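Local atomic coordinates of P43 (Trichuris muris, PDB entry 6QIX), a protein that is the major secreted protein of a whipworm parasite, which tethers to matrix and inhibits interleukin-13 function. Residues W36-C50 against T70-C83. Numbering follows the deposited sequence.
With ACT (acetate ion), chain D.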
ATOM      1  N   TRP A  36      19.574   4.505  -0.216  1.00 24.45           N
ATOM      2  CA  TRP A  36      18.893   4.941  -1.422  1.00 25.70           C
ATOM      3  C   TRP A  36      18.376   3.740  -2.205  1.00 27.63           C
ATOM      4  O   TRP A  36      18.613   2.585  -1.860  1.00 28.16           O
ATOM      5  CB  TRP A  36      19.821   5.826  -2.291  1.00 27.59           C
ATOM      6  CG  TRP A  36      19.084   6.638  -3.312  1.00 26.77           C
ATOM      7  CD1 TRP A  36      19.266   6.627  -4.666  1.00 25.72           C
ATOM      8  CD2 TRP A  36      18.018   7.552  -3.060  1.00 25.81           C
ATOM      9  NE1 TRP A  36      18.377   7.499  -5.279  1.00 24.55           N
ATOM     10  CE2 TRP A  36      17.595   8.064  -4.309  1.00 25.97           C
ATOM     11  CE3 TRP A  36      17.376   7.990  -1.906  1.00 26.02           C
ATOM     12  CZ2 TRP A  36      16.547   8.968  -4.428  1.00 25.76           C
ATOM     13  CZ3 TRP A  36      16.356   8.920  -2.033  1.00 24.99           C
ATOM     14  CH2 TRP A  36      15.951   9.395  -3.283  1.00 23.35           C
ATOM     15  N   TYR A  37      17.667   4.042  -3.276  1.00 27.15           N
ATOM     16  CA  TYR A  37      17.002   3.067  -4.125  1.00 30.19           C
ATOM     17  C   TYR A  37      17.986   2.499  -5.125  1.00 34.68           C
ATOM     18  O   TYR A  37      19.092   3.006  -5.272  1.00 39.38           O
ATOM     19  CB  TYR A  37      15.824   3.751  -4.812  1.00 32.05           C
ATOM     20  CG  TYR A  37      14.797   4.215  -3.791  1.00 32.64           C
ATOM     21  CD1 TYR A  37      13.812   3.343  -3.319  1.00 32.43           C
ATOM     22  CD2 TYR A  37      14.840   5.511  -3.265  1.00 30.14           C
ATOM     23  CE1 TYR A  37      12.912   3.737  -2.392  1.00 29.84           C
ATOM     24  CE2 TYR A  37      13.925   5.924  -2.331  1.00 29.67           C
ATOM     25  CZ  TYR A  37      12.960   5.022  -1.887  1.00 30.64           C
ATOM     26  OH  TYR A  37      12.033   5.406  -0.941  1.00 34.25           O
ATOM     27  N   PRO A  38      17.607   1.454  -5.867  1.00 36.10           N
ATOM     28  CA  PRO A  38      16.291   0.812  -5.952  1.00 34.21           C
ATOM     29  C   PRO A  38      15.805   0.049  -4.702  1.00 32.91           C
ATOM     30  O   PRO A  38      16.601  -0.212  -3.787  1.00 33.16           O
ATOM     31  CB  PRO A  38      16.448  -0.172  -7.123  1.00 36.82           C
ATOM     32  CG  PRO A  38      17.942  -0.317  -7.341  1.00 39.98           C
ATOM     33  CD  PRO A  38      18.589   0.897  -6.814  1.00 39.03           C
ATOM     34  N   PRO A  39      14.504  -0.285  -4.686  1.00 32.65           N
ATOM     35  CA  PRO A  39      13.914  -0.924  -3.486  1.00 32.25           C
ATOM     36  C   PRO A  39      14.678  -2.150  -3.015  1.00 30.79           C
ATOM     37  O   PRO A  39      14.941  -2.314  -1.813  1.00 29.52           O
ATOM     38  CB  PRO A  39      12.491  -1.294  -3.952  1.00 33.21           C
ATOM     39  CG  PRO A  39      12.203  -0.234  -5.019  1.00 33.28           C
ATOM     40  CD  PRO A  39      13.500  -0.020  -5.734  1.00 32.02           C
ATOM     41  N   GLN A  40      15.049  -3.028  -3.941  1.00 32.37           N
ATOM     42  CA  GLN A  40      15.796  -4.223  -3.543  1.00 32.02           C
ATOM     43  C   GLN A  40      17.079  -3.850  -2.806  1.00 33.56           C
ATOM     44  O   GLN A  40      17.426  -4.458  -1.786  1.00 33.01           O
ATOM     45  CB  GLN A  40      16.113  -5.093  -4.763  1.00 33.78           C
ATOM     46  CG  GLN A  40      16.864  -6.384  -4.399  1.00 33.48           C
ATOM     47  CD  GLN A  40      16.026  -7.326  -3.541  1.00 33.36           C
ATOM     48  OE1 GLN A  40      14.799  -7.327  -3.626  1.00 36.58           O
ATOM     49  NE2 GLN A  40      16.686  -8.138  -2.724  1.00 32.05           N
ATOM     50  N   HIS A  41      17.798  -2.848  -3.303  1.00 34.91           N
ATOM     51  CA  HIS A  41      19.036  -2.435  -2.648  1.00 35.18           C
ATOM     52  C   HIS A  41      18.772  -1.844  -1.270  1.00 33.03           C
ATOM     53  O   HIS A  41      19.485  -2.154  -0.308  1.00 35.28           O
ATOM     54  CB  HIS A  41      19.758  -1.413  -3.502  1.00 36.86           C
ATOM     55  CG  HIS A  41      21.019  -0.909  -2.891  1.00 42.09           C
ATOM     56  ND1 HIS A  41      21.173   0.394  -2.469  1.00 47.07           N
ATOM     57  CD2 HIS A  41      22.187  -1.536  -2.625  1.00 45.72           C
ATOM     58  CE1 HIS A  41      22.400   0.556  -1.999  1.00 49.19           C
ATOM     59  NE2 HIS A  41      23.028  -0.605  -2.068  1.00 48.83           N
ATOM     60  N   MET A  42      17.760  -0.983  -1.154  1.00 29.29           N
ATOM     61  CA  MET A  42      17.445  -0.403   0.148  1.00 27.06           C
ATOM     62  C   MET A  42      16.980  -1.482   1.123  1.00 29.44           C
ATOM     63  O   MET A  42      17.387  -1.490   2.290  1.00 30.89           O
ATOM     64  CB  MET A  42      16.390   0.705  -0.003  1.00 26.23           C
ATOM     65  CG  MET A  42      15.938   1.322   1.314  1.00 25.97           C
ATOM     66  SD  MET A  42      14.670   2.598   1.088  1.00 29.21           S
ATOM     67  CE  MET A  42      15.711   3.868   0.349  1.00 28.68           C
ATOM     68  N   TYR A  43      16.127  -2.403   0.665  1.00 30.81           N
ATOM     69  CA  TYR A  43      15.721  -3.518   1.518  1.00 30.62           C
ATOM     70  C   TYR A  43      16.933  -4.343   1.961  1.00 31.88           C
ATOM     71  O   TYR A  43      17.024  -4.764   3.127  1.00 32.67           O
ATOM     72  CB  TYR A  43      14.710  -4.387   0.765  1.00 30.83           C
ATOM     73  CG  TYR A  43      14.612  -5.788   1.305  1.00 31.25           C
ATOM     74  CD1 TYR A  43      14.009  -6.027   2.519  1.00 30.90           C
ATOM     75  CD2 TYR A  43      15.129  -6.874   0.607  1.00 32.64           C
ATOM     76  CE1 TYR A  43      13.909  -7.337   3.034  1.00 34.21           C
ATOM     77  CE2 TYR A  43      15.056  -8.150   1.109  1.00 35.74           C
ATOM     78  CZ  TYR A  43      14.447  -8.379   2.320  1.00 36.84           C
ATOM     79  OH  TYR A  43      14.353  -9.648   2.802  1.00 40.80           O
ATOM     80  N   SER A  44      17.880  -4.577   1.043  1.00 31.20           N
ATOM     81  CA  SER A  44      19.078  -5.346   1.379  1.00 33.77           C
ATOM     82  C   SER A  44      19.858  -4.685   2.507  1.00 32.29           C
ATOM     83  O   SER A  44      20.313  -5.354   3.442  1.00 32.73           O
ATOM     84  CB  SER A  44      19.971  -5.488   0.144  1.00 40.15           C
ATOM     85  OG  SER A  44      19.437  -6.451  -0.757  1.00 48.36           O
ATOM     86  N   LYS A  45      20.017  -3.366   2.436  1.00 32.85           N
ATOM     87  CA  LYS A  45      20.781  -2.665   3.456  1.00 32.77           C
ATOM     88  C   LYS A  45      20.024  -2.619   4.770  1.00 32.29           C
ATOM     89  O   LYS A  45      20.637  -2.715   5.837  1.00 34.79           O
ATOM     90  CB  LYS A  45      21.099  -1.245   2.992  1.00 36.96           C
ATOM     91  CG  LYS A  45      21.920  -1.194   1.748  1.00 40.96           C
ATOM     92  CD  LYS A  45      23.393  -1.408   2.043  1.00 46.71           C
ATOM     93  CE  LYS A  45      24.249  -0.710   0.990  1.00 50.48           C
ATOM     94  NZ  LYS A  45      25.439  -1.519   0.627  1.00 53.85           N
ATOM     95  N   LEU A  46      18.702  -2.432   4.717  1.00 30.59           N
ATOM     96  CA  LEU A  46      17.890  -2.470   5.942  1.00 28.40           C
ATOM     97  C   LEU A  46      18.005  -3.821   6.628  1.00 31.24           C
ATOM     98  O   LEU A  46      18.142  -3.899   7.859  1.00 31.11           O
ATOM     99  CB  LEU A  46      16.412  -2.175   5.632  1.00 27.24           C
ATOM    100  CG  LEU A  46      16.113  -0.751   5.129  1.00 29.68           C
ATOM    101  CD1 LEU A  46      14.642  -0.631   4.718  1.00 27.67           C
ATOM    102  CD2 LEU A  46      16.456   0.266   6.191  1.00 28.70           C
ATOM    103  N   SER A  47      17.921  -4.896   5.841  1.00 31.78           N
ATOM    104  CA  SER A  47      17.980  -6.240   6.391  1.00 38.01           C
ATOM    105  C   SER A  47      19.355  -6.503   6.988  1.00 38.85           C
ATOM    106  O   SER A  47      19.473  -6.970   8.124  1.00 37.28           O
ATOM    107  CB  SER A  47      17.612  -7.241   5.291  1.00 40.16           C
ATOM    108  OG  SER A  47      18.014  -8.542   5.641  1.00 47.59           O
ATOM    109  N   HIS A  48      20.417  -6.145   6.263  1.00 40.72           N
ATOM    110  CA  HIS A  48      21.757  -6.322   6.814  1.00 42.40           C
ATOM    111  C   HIS A  48      21.946  -5.513   8.089  1.00 40.14           C
ATOM    112  O   HIS A  48      22.653  -5.954   9.005  1.00 40.17           O
ATOM    113  CB  HIS A  48      22.814  -5.921   5.785  1.00 45.01           C
ATOM    114  CG  HIS A  48      22.859  -6.821   4.595  1.00 49.20           C
ATOM    115  ND1 HIS A  48      23.538  -6.495   3.441  1.00 51.09           N
ATOM    116  CD2 HIS A  48      22.288  -8.029   4.371  1.00 51.33           C
ATOM    117  CE1 HIS A  48      23.389  -7.469   2.561  1.00 53.00           C
ATOM    118  NE2 HIS A  48      22.639  -8.412   3.102  1.00 52.32           N
ATOM    119  N   ALA A  49      21.342  -4.322   8.156  1.00 40.76           N
ATOM    120  CA  ALA A  49      21.445  -3.487   9.351  1.00 40.97           C
ATOM    121  C   ALA A  49      20.884  -4.188  10.577  1.00 39.28           C
ATOM    122  O   ALA A  49      21.369  -3.968  11.687  1.00 40.59           O
ATOM    123  CB  ALA A  49      20.710  -2.160   9.134  1.00 42.35           C
ATOM    124  N   CYS A  50      19.847  -4.998  10.403  1.00 40.15           N
ATOM    125  CA  CYS A  50      19.295  -5.809  11.484  1.00 44.34           C
ATOM    126  C   CYS A  50      20.036  -7.127  11.667  1.00 45.27           C
ATOM    127  O   CYS A  50      19.607  -7.962  12.469  1.00 45.69           O
ATOM    128  CB  CYS A  50      17.806  -6.098  11.229  1.00 45.69           C
ATOM    129  SG  CYS A  50      16.726  -4.631  11.396  1.00 46.47           S
ATOM    130  N   THR A  70      17.126   5.384 -11.894  1.00 36.93           N
ATOM    131  CA  THR A  70      16.799   5.955 -10.601  1.00 36.86           C
ATOM    132  C   THR A  70      17.706   7.148 -10.340  1.00 34.08           C
ATOM    133  O   THR A  70      18.930   7.032 -10.472  1.00 32.97           O
ATOM    134  CB  THR A  70      16.932   4.952  -9.466  1.00 44.95           C
ATOM    135  OG1 THR A  70      18.307   4.673  -9.228  1.00 51.80           O
ATOM    136  CG2 THR A  70      16.244   3.676  -9.810  1.00 41.91           C
ATOM    137  N   PRO A  71      17.161   8.304 -10.003  1.00 33.24           N
ATOM    138  CA  PRO A  71      18.022   9.492  -9.832  1.00 31.54           C
ATOM    139  C   PRO A  71      18.831   9.374  -8.559  1.00 28.28           C
ATOM    140  O   PRO A  71      18.529   8.533  -7.708  1.00 31.74           O
ATOM    141  CB  PRO A  71      17.025  10.651  -9.755  1.00 36.14           C
ATOM    142  CG  PRO A  71      15.779  10.029  -9.245  1.00 35.16           C
ATOM    143  CD  PRO A  71      15.734   8.628  -9.819  1.00 32.61           C
ATOM    144  N   PRO A  72      19.832  10.224  -8.372  1.00 29.69           N
ATOM    145  CA  PRO A  72      20.661  10.159  -7.153  1.00 29.84           C
ATOM    146  C   PRO A  72      19.893  10.642  -5.943  1.00 27.67           C
ATOM    147  O   PRO A  72      18.857  11.289  -6.102  1.00 25.37           O
ATOM    148  CB  PRO A  72      21.844  11.081  -7.477  1.00 32.05           C
ATOM    149  CG  PRO A  72      21.386  11.933  -8.628  1.00 31.89           C
ATOM    150  CD  PRO A  72      20.349  11.174  -9.378  1.00 29.78           C
ATOM    151  N   PRO A  73      20.381  10.345  -4.726  1.00 27.35           N
ATOM    152  CA  PRO A  73      19.699  10.799  -3.511  1.00 25.16           C
ATOM    153  C   PRO A  73      19.205  12.231  -3.612  1.00 23.49           C
ATOM    154  O   PRO A  73      19.956  13.134  -4.001  1.00 23.29           O
ATOM    155  CB  PRO A  73      20.772  10.629  -2.426  1.00 26.64           C
ATOM    156  CG  PRO A  73      21.573   9.457  -2.865  1.00 28.09           C
ATOM    157  CD  PRO A  73      21.611   9.584  -4.417  1.00 29.54           C
ATOM    158  N   CYS A  74      17.937  12.438  -3.251  1.00 23.51           N
ATOM    159  CA  CYS A  74      17.248  13.695  -3.517  1.00 22.09           C
ATOM    160  C   CYS A  74      16.139  13.867  -2.471  1.00 19.48           C
ATOM    161  O   CYS A  74      15.689  12.928  -1.833  1.00 19.67           O
ATOM    162  CB  CYS A  74      16.767  13.834  -4.980  1.00 22.78           C
ATOM    163  SG  CYS A  74      15.699  12.571  -5.509  1.00 25.54           S
ATOM    164  N   GLY A  75      15.696  15.126  -2.317  1.00 18.27           N
ATOM    165  CA  GLY A  75      14.354  15.425  -1.806  1.00 17.61           C
ATOM    166  C   GLY A  75      14.162  15.337  -0.320  1.00 17.90           C
ATOM    167  O   GLY A  75      13.003  15.383   0.140  1.00 17.81           O
ATOM    168  N   HIS A  76      15.249  15.245   0.447  1.00 18.45           N
ATOM    169  CA  HIS A  76      15.171  14.859   1.863  1.00 19.23           C
ATOM    170  C   HIS A  76      14.577  13.442   2.016  1.00 18.13           C
ATOM    171  O   HIS A  76      13.997  13.097   3.053  1.00 20.20           O
ATOM    172  CB  HIS A  76      14.380  15.890   2.687  1.00 19.92           C
ATOM    173  CG  HIS A  76      14.852  17.309   2.494  1.00 19.77           C
ATOM    174  ND1 HIS A  76      15.666  17.954   3.398  1.00 21.68           N
ATOM    175  CD2 HIS A  76      14.640  18.192   1.489  1.00 22.18           C
ATOM    176  CE1 HIS A  76      15.943  19.170   2.956  1.00 20.99           C
ATOM    177  NE2 HIS A  76      15.333  19.342   1.797  1.00 22.25           N
ATOM    178  N   CYS A  77      14.728  12.608   0.980  1.00 16.92           N
ATOM    179  CA  CYS A  77      14.167  11.254   0.968  1.00 19.92           C
ATOM    180  C   CYS A  77      15.182  10.168   1.343  1.00 19.85           C
ATOM    181  O   CYS A  77      14.783   9.026   1.614  1.00 22.41           O
ATOM    182  CB  CYS A  77      13.567  10.960  -0.409  1.00 20.40           C
ATOM    183  SG  CYS A  77      12.159  12.014  -0.855  1.00 19.53           S
ATOM    184  N   SER A  78      16.473  10.486   1.328  1.00 20.80           N
ATOM    185  CA  SER A  78      17.500   9.562   1.773  1.00 23.37           C
ATOM    186  C   SER A  78      17.637   9.621   3.296  1.00 23.21           C
ATOM    187  O   SER A  78      17.425  10.661   3.933  1.00 21.46           O
ATOM    188  CB  SER A  78      18.827   9.910   1.081  1.00 27.53           C
ATOM    189  OG  SER A  78      19.871   9.058   1.491  1.00 31.12           O
ATOM    190  N   PHE A  79      18.018   8.486   3.879  1.00 22.64           N
ATOM    191  CA  PHE A  79      18.013   8.379   5.333  1.00 20.81           C
ATOM    192  C   PHE A  79      18.963   7.289   5.786  1.00 22.67           C
ATOM    193  O   PHE A  79      19.258   6.365   5.036  1.00 27.46           O
ATOM    194  CB  PHE A  79      16.610   8.060   5.861  1.00 21.93           C
ATOM    195  CG  PHE A  79      16.090   6.752   5.418  1.00 23.80           C
ATOM    196  CD1 PHE A  79      16.194   5.640   6.252  1.00 24.81           C
ATOM    197  CD2 PHE A  79      15.490   6.605   4.166  1.00 23.43           C
ATOM    198  CE1 PHE A  79      15.682   4.424   5.862  1.00 24.70           C
ATOM    199  CE2 PHE A  79      14.981   5.365   3.763  1.00 24.60           C
ATOM    200  CZ  PHE A  79      15.091   4.284   4.606  1.00 23.94           C
ATOM    201  N   LYS A  80      19.467   7.444   7.005  1.00 22.50           N
ATOM    202  CA  LYS A  80      20.196   6.407   7.718  1.00 26.72           C
ATOM    203  C   LYS A  80      19.231   5.634   8.595  1.00 27.59           C
ATOM    204  O   LYS A  80      18.211   6.167   9.025  1.00 28.88           O
ATOM    205  CB  LYS A  80      21.275   6.996   8.608  1.00 31.95           C
ATOM    206  CG  LYS A  80      22.182   7.934   7.923  1.00 32.82           C
ATOM    207  CD  LYS A  80      23.281   8.358   8.911  1.00 33.76           C
ATOM    208  CE  LYS A  80      24.268   9.306   8.288  1.00 35.81           C
ATOM    209  NZ  LYS A  80      25.303   9.662   9.271  1.00 36.91           N
ATOM    210  N   PHE A  81      19.597   4.379   8.896  1.00 28.76           N
ATOM    211  CA  PHE A  81      18.791   3.452   9.686  1.00 28.29           C
ATOM    212  C   PHE A  81      19.682   2.715  10.681  1.00 29.66           C
ATOM    213  O   PHE A  81      20.856   2.447  10.422  1.00 30.94           O
ATOM    214  CB  PHE A  81      18.067   2.475   8.729  1.00 29.08           C
ATOM    215  CG  PHE A  81      17.274   1.376   9.391  1.00 30.15           C
ATOM    216  CD1 PHE A  81      15.972   1.605   9.835  1.00 29.23           C
ATOM    217  CD2 PHE A  81      17.792   0.092   9.475  1.00 28.87           C
ATOM    218  CE1 PHE A  81      15.221   0.580  10.390  1.00 30.18           C
ATOM    219  CE2 PHE A  81      17.038  -0.938  10.041  1.00 29.66           C
ATOM    220  CZ  PHE A  81      15.764  -0.688  10.496  1.00 30.28           C
ATOM    221  N   ARG A  82      19.099   2.363  11.821  1.00 31.17           N
ATOM    222  CA  ARG A  82      19.752   1.447  12.744  1.00 32.37           C
ATOM    223  C   ARG A  82      18.687   0.587  13.392  1.00 32.67           C
ATOM    224  O   ARG A  82      17.513   0.953  13.431  1.00 33.65           O
ATOM    225  CB  ARG A  82      20.593   2.177  13.801  1.00 33.93           C
ATOM    226  CG  ARG A  82      19.828   2.969  14.829  1.00 34.27           C
ATOM    227  CD  ARG A  82      20.817   3.512  15.887  1.00 37.91           C
ATOM    228  NE  ARG A  82      20.153   4.341  16.884  1.00 41.11           N
ATOM    229  CZ  ARG A  82      20.734   4.793  17.990  1.00 44.50           C
ATOM    230  NH1 ARG A  82      22.014   4.499  18.244  1.00 45.49           N
ATOM    231  NH2 ARG A  82      20.037   5.550  18.836  1.00 43.84           N
ATOM    232  N   CYS A  83      19.119  -0.561  13.910  1.00 34.05           N
ATOM    233  CA  CYS A  83      18.217  -1.632  14.293  1.00 37.24           C
ATOM    234  C   CYS A  83      18.657  -2.241  15.617  1.00 41.09           C
ATOM    235  O   CYS A  83      19.839  -2.218  15.978  1.00 41.27           O
ATOM    236  CB  CYS A  83      18.173  -2.715  13.192  1.00 39.34           C
ATOM    237  SG  CYS A  83      16.923  -4.020  13.358  1.00 45.30           S
TER
HETATM  238  C   ACT D 402      12.199  -9.180   6.305  1.00 40.38           C
HETATM  239  O   ACT D 402      12.645  -9.500   5.189  1.00 38.43           O
HETATM  240  OXT ACT D 402      11.073  -9.432   6.804  1.00 42.97           O
HETATM  241  CH3 ACT D 402      13.159  -8.313   7.148  1.00 44.12           C
HETATM  242  O   HOH W   1      12.731   7.279   1.048  1.00 28.00           O
HETATM  243  O   HOH W   2      21.605  -1.137  12.749  1.00 34.12           O
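W36 lies inside the curl of the 70-77 loop and is gripped on both faces. P73 CA sits over the six-membered ring in a CH-pi contact, 3.6 Å from its centroid. The ring of Y37 packs on the opposite face. At the edge, W36 NE1 donates to P71 O at 2.6 Å, with an N-H...O angle of 157°. The oxygen is near the indole plane, and the nitrogen lies in the carbonyl plane of P71. Together with the packing on both faces, this bond holds the indole in place. CG is anti to the backbone N (chi1 -163°), which turns the indole towards the 70-77 loop, where its six-membered ring meets C74 and C77. C74 SG is 3.9 Å from W36 CZ2, an oblique sulfur-aromatic contact. C77 CB touches W36 CZ3.

Helix 39-49 then runs above strand 79-83, with axes 8.0 Å apart at 35°. M42 crosses F79 at about a right angle, its bent end bringing CE to 3.8 Å from F79 CE2. L46 CD2 lies over one face of F81, 3.5 Å from F81 CG. A49 CB and C50 SG meet the edge of the same ring. The C50-C83 disulfide closes this end. V99 of strand 95-101 also packs on F79 and F81.

Two waters bridge polar atoms between the segments. One links Y37 OH to C77 O, while the hydroxyl also bonds to K155. The other joins A49 O to C83 N.

The margin near T70 is looser. Y37 O is 4.4 Å from T70 OG1, and P38 beside it is exposed.

C74 and C77 continue in disulfides to C109 and C168. Helix 39-49 thus packs on the antiparallel pair 79-85 and 95-101, with C50-C83 covalently joining helix end and strand, as suits a cysteine-rich secreted protein.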